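Local coordinates for 3-oxoacyl-(acyl-carrier protein) synthase II (Thermus thermophilus, PDB 1J3N) that probably catalyses, as a homodimeric condensing enzyme of the thiolase-like fold, the condensation step of fatty acid elongation in which an acyl chain is joined to malonyl-ACP, at residues T13-G16 / A21-K24; G57-R62 / A75-Q80. All coordinates share one frame; numbering follows the deposited sequence.

Interaction 1. Residues T13-G16 / A21-K24; sequences TPIG and AFHK
The methyl CG2 of T13 sits over one face of the F22 ring, 4.0 Å from the ring centroid and 15° off the ring normal, a CH-pi contact displaced toward the rim. The hydroxyl comes closer still, T13 OG1 lying 3.6 Å from F22 CD1. F22 reaches the turn because its CG is anti to the backbone N (chi1 177°), which carries the ring off helix 19-28. I15 meets the same ring at its edge: its CG1 lies near the ring plane, 3.9 Å from F22 CD1. A21 CB rests 4.1 Å from G16 CA. A CB at G16 would clash with A21 C, come tight against F22 N and press on the carbonyl O of I15.

T13-G16 is a type I beta turn in the hairpin between strands 4-13 and 16-17. With chi1 at 83°, T13 OG1 stands between the backbone N and the carbonyl carbon. There it accepts from I15 N at 3.2 Å, forming an ST turn, and donates to G16 O at 3.1 Å, in the carbonyl plane on a lone pair. G16 O also accepts from T13 N, so two donors from one residue grip it. A valine here would probably leave I15 N without its side-chain acceptor and G16 O with one donor fewer, making the turn less rigid. V346 of helix 343-357 touches both T13 and F22. OG1 thus makes its hydrogen bonds within the turn while packing beside the ring's rim, and the helix meets the turn through van der Waals and CH-pi contact.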
loop_
_atom_site.group_PDB
_atom_site.type_symbol
_atom_site.label_atom_id
_atom_site.label_comp_id
_atom_site.label_asym_id
_atom_site.label_seq_id
_atom_site.Cartn_x
_atom_site.Cartn_y
_atom_site.Cartn_z
ATOM N N THR A 13 -13.476 -11.341 13.673
ATOM C CA THR A 13 -13.593 -10.217 14.601
ATOM C C THR A 13 -13.609 -10.535 16.086
ATOM O O THR A 13 -13.750 -11.690 16.489
ATOM C CB THR A 13 -14.879 -9.406 14.301
ATOM O OG1 THR A 13 -16.002 -10.027 14.946
ATOM C CG2 THR A 13 -15.135 -9.364 12.809
ATOM N N PRO A 14 -13.461 -9.490 16.925
ATOM C CA PRO A 14 -13.458 -9.583 18.388
ATOM C C PRO A 14 -14.786 -10.053 18.993
ATOM O O PRO A 14 -14.853 -10.349 20.182
ATOM C CB PRO A 14 -13.108 -8.160 18.821
ATOM C CG PRO A 14 -12.189 -7.713 17.746
ATOM C CD PRO A 14 -12.930 -8.183 16.498
ATOM N N ILE A 15 -15.842 -10.117 18.185
ATOM C CA ILE A 15 -17.137 -10.568 18.698
ATOM C C ILE A 15 -17.696 -11.732 17.899
ATOM O O ILE A 15 -18.867 -12.076 18.032
ATOM C CB ILE A 15 -18.184 -9.438 18.705
ATOM C CG1 ILE A 15 -18.511 -9.004 17.275
ATOM C CG2 ILE A 15 -17.665 -8.259 19.510
ATOM C CD1 ILE A 15 -19.498 -7.827 17.219
ATOM N N GLY A 16 -16.858 -12.334 17.062
ATOM C CA GLY A 16 -17.315 -13.467 16.284
ATOM C C GLY A 16 -16.407 -13.903 15.155
ATOM O O GLY A 16 -15.890 -13.070 14.407
ATOM N N ALA A 21 -21.611 -15.255 12.561
ATOM C CA ALA A 21 -21.407 -15.006 13.989
ATOM C C ALA A 21 -21.266 -13.506 14.240
ATOM O O ALA A 21 -21.780 -12.977 15.228
ATOM C CB ALA A 21 -20.153 -15.736 14.488
ATOM N N PHE A 22 -20.566 -12.828 13.339
ATOM C CA PHE A 22 -20.346 -11.389 13.443
ATOM C C PHE A 22 -21.674 -10.642 13.388
ATOM O O PHE A 22 -21.917 -9.739 14.189
ATOM C CB PHE A 22 -19.413 -10.926 12.307
ATOM C CG PHE A 22 -19.171 -9.430 12.262
ATOM C CD1 PHE A 22 -18.939 -8.702 13.426
ATOM C CD2 PHE A 22 -19.134 -8.765 11.045
ATOM C CE1 PHE A 22 -18.672 -7.326 13.376
ATOM C CE2 PHE A 22 -18.869 -7.400 10.980
ATOM C CZ PHE A 22 -18.637 -6.676 12.161
ATOM N N HIS A 23 -22.538 -11.034 12.459
ATOM C CA HIS A 23 -23.838 -10.386 12.296
ATOM C C HIS A 23 -24.754 -10.569 13.508
ATOM O O HIS A 23 -25.354 -9.610 13.996
ATOM C CB HIS A 23 -24.535 -10.899 11.029
ATOM C CG HIS A 23 -25.753 -10.112 10.664
ATOM N ND1 HIS A 23 -27.031 -10.545 10.947
ATOM C CD2 HIS A 23 -25.885 -8.879 10.121
ATOM C CE1 HIS A 23 -27.898 -9.611 10.597
ATOM N NE2 HIS A 23 -27.228 -8.590 10.094
ATOM N N LYS A 24 -24.861 -11.802 13.992
ATOM C CA LYS A 24 -25.686 -12.076 15.157
ATOM C C LYS A 24 -25.185 -11.280 16.364
ATOM O O LYS A 24 -25.976 -10.712 17.114
ATOM C CB LYS A 24 -25.665 -13.572 15.487
ATOM C CG LYS A 24 -26.548 -14.426 14.594
ATOM C CD LYS A 24 -26.710 -15.829 15.179
ATOM C CE LYS A 24 -27.726 -16.649 14.401
ATOM N NZ LYS A 24 -28.000 -17.957 15.064
#

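Interaction 2. Residues G57-R62 / A75-Q80; sequences GAYLDR and ALIAAQ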
loop_
_atom_site.group_PDB
_atom_site.type_symbol
_atom_site.label_atom_id
_atom_site.label_comp_id
_atom_site.label_asym_id
_atom_site.label_seq_id
_atom_site.Cartn_x
_atom_site.Cartn_y
_atom_site.Cartn_z
ATOM N N GLY A 57 -4.535 -23.104 13.914
ATOM C CA GLY A 57 -4.265 -24.492 13.579
ATOM C C GLY A 57 -5.495 -25.180 13.017
ATOM O O GLY A 57 -5.396 -26.230 12.380
ATOM N N ALA A 58 -6.661 -24.585 13.245
ATOM C CA ALA A 58 -7.911 -25.150 12.746
ATOM C C ALA A 58 -8.133 -24.766 11.284
ATOM O O ALA A 58 -8.995 -25.331 10.608
ATOM C CB ALA A 58 -9.091 -24.664 13.605
ATOM N N TYR A 59 -7.349 -23.807 10.799
ATOM C CA TYR A 59 -7.469 -23.346 9.417
ATOM C C TYR A 59 -6.227 -23.623 8.585
ATOM O O TYR A 59 -6.329 -23.993 7.414
ATOM C CB TYR A 59 -7.765 -21.844 9.395
ATOM C CG TYR A 59 -9.114 -21.502 9.968
ATOM C CD1 TYR A 59 -10.258 -21.528 9.169
ATOM C CD2 TYR A 59 -9.261 -21.203 11.324
ATOM C CE1 TYR A 59 -11.518 -21.270 9.705
ATOM C CE2 TYR A 59 -10.513 -20.946 11.869
ATOM C CZ TYR A 59 -11.635 -20.983 11.055
ATOM O OH TYR A 59 -12.878 -20.754 11.596
ATOM N N LEU A 60 -5.058 -23.445 9.194
ATOM C CA LEU A 60 -3.792 -23.650 8.502
ATOM C C LEU A 60 -3.008 -24.823 9.086
ATOM O O LEU A 60 -3.331 -25.323 10.161
ATOM C CB LEU A 60 -2.948 -22.375 8.600
ATOM C CG LEU A 60 -3.726 -21.063 8.454
ATOM C CD1 LEU A 60 -2.782 -19.882 8.581
ATOM C CD2 LEU A 60 -4.440 -21.043 7.116
ATOM N N ASP A 61 -1.983 -25.263 8.366
ATOM C CA ASP A 61 -1.141 -26.361 8.834
ATOM C C ASP A 61 -0.305 -25.788 9.971
ATOM O O ASP A 61 0.522 -24.911 9.745
ATOM C CB ASP A 61 -0.217 -26.840 7.712
ATOM C CG ASP A 61 -0.977 -27.255 6.468
ATOM O OD1 ASP A 61 -1.688 -28.281 6.518
ATOM O OD2 ASP A 61 -0.867 -26.547 5.442
ATOM N N ARG A 62 -0.525 -26.274 11.188
ATOM C CA ARG A 62 0.208 -25.773 12.347
ATOM C C ARG A 62 1.719 -25.705 12.140
ATOM O O ARG A 62 2.403 -24.896 12.769
ATOM C CB ARG A 62 -0.103 -26.626 13.582
ATOM C CG ARG A 62 -1.526 -26.473 14.097
ATOM C CD ARG A 62 -1.712 -27.170 15.439
ATOM N NE ARG A 62 -3.020 -26.895 16.028
ATOM C CZ ARG A 62 -4.176 -27.293 15.505
ATOM N NH1 ARG A 62 -4.190 -27.989 14.376
ATOM N NH2 ARG A 62 -5.319 -26.994 16.110
ATOM N N ALA A 75 -5.336 -12.794 7.871
ATOM C CA ALA A 75 -5.741 -12.610 6.474
ATOM C C ALA A 75 -6.067 -13.933 5.776
ATOM O O ALA A 75 -7.037 -14.021 5.020
ATOM C CB ALA A 75 -4.661 -11.885 5.714
ATOM N N LEU A 76 -5.250 -14.958 6.014
ATOM C CA LEU A 76 -5.473 -16.264 5.395
ATOM C C LEU A 76 -6.768 -16.885 5.914
ATOM O O LEU A 76 -7.526 -17.494 5.156
ATOM C CB LEU A 76 -4.276 -17.191 5.665
ATOM C CG LEU A 76 -3.006 -16.830 4.884
ATOM C CD1 LEU A 76 -1.815 -17.643 5.359
ATOM C CD2 LEU A 76 -3.261 -17.081 3.408
ATOM N N ILE A 77 -7.030 -16.709 7.204
ATOM C CA ILE A 77 -8.241 -17.244 7.811
ATOM C C ILE A 77 -9.474 -16.536 7.243
ATOM O O ILE A 77 -10.462 -17.185 6.889
ATOM C CB ILE A 77 -8.209 -17.081 9.348
ATOM C CG1 ILE A 77 -7.119 -17.980 9.939
ATOM C CG2 ILE A 77 -9.583 -17.410 9.943
ATOM C CD1 ILE A 77 -6.865 -17.738 11.428
ATOM N N ALA A 78 -9.412 -15.211 7.146
ATOM C CA ALA A 78 -10.539 -14.444 6.611
ATOM C C ALA A 78 -10.778 -14.775 5.143
ATOM O O ALA A 78 -11.920 -14.878 4.703
ATOM C CB ALA A 78 -10.296 -12.948 6.779
ATOM N N ALA A 79 -9.700 -14.942 4.385
ATOM C CA ALA A 79 -9.821 -15.277 2.970
ATOM C C ALA A 79 -10.479 -16.643 2.803
ATOM O O ALA A 79 -11.317 -16.821 1.920
ATOM C CB ALA A 79 -8.438 -15.261 2.298
ATOM N N GLN A 80 -10.105 -17.612 3.642
ATOM C CA GLN A 80 -10.708 -18.945 3.565
ATOM C C GLN A 80 -12.200 -18.831 3.877
ATOM O O GLN A 80 -13.044 -19.357 3.148
ATOM C CB GLN A 80 -10.043 -19.913 4.554
ATOM C CG GLN A 80 -10.507 -21.366 4.391
ATOM C CD GLN A 80 -9.742 -22.347 5.269
ATOM O OE1 GLN A 80 -8.546 -22.183 5.513
ATOM N NE2 GLN A 80 -10.430 -23.387 5.729
#
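This is a largely apolar packing contact, mostly buried, in which the loop leading into helix 62-65 lies against helix 70-86. At its centre Y59 lays one ring face on I77: CG2 of I77 stands over the middle of the ring, 4.0 Å from the centroid and only 6° off the normal, a CH-pi contact. The other branch of I77 reaches back to the root of the tyrosine, with CG1 4.0 Å from Y59 CB. Beside this pair, L60 crosses L76 at about a right angle, CD1 of L60 meeting CD1 of L76 at 4.0 Å, and L68 touches both leucines.

Helix 70-86 packs on the central mixed sheet of the thiolase-like fold: away from the loop, its alanines A75, A78 and A79 rest on strands 182-189 and 232-240, so the loop forms an outer layer over the helix.

Q80 supplies the polar margin. Its CG is anti to the backbone N (chi1 -172°) and the chain runs on extended, bringing NE2 to the edge of the Y59 ring, 3.9 Å from CD1, with the amide turned 71° from the ring plane. NE2 donates to E84. Q80 OE1 approaches Y59 O to 3.4 Å, but these are two acceptors and do not bond to each other; R147 donates to both, through NH1 to OE1 and weakly through NH2 to Y59 O.

Overall arrangement
Both contacts lie in the N-terminal beta-ketoacyl synthase domain, and each sets a loop against a helix, but they share no element: interaction 1 uses helix 19-28, interaction 2 helix 70-86. Their centres are about 17 Å apart and their nearest atoms about 8 Å apart, without contact between them. Interaction 1 is nearer the middle of the chain, yet only partly buried; interaction 2 is farther out but more thoroughly covered. In each, an aliphatic group lies over an aromatic face, with the roles exchanged: the helix gives the ring in interaction 1, the loop in interaction 2. The side-chain hydrogen bonds of T13 tie the turn to itself, whereas the Q80 amide bonds both to R147 of helix 139-148 and to E84 of its own helix.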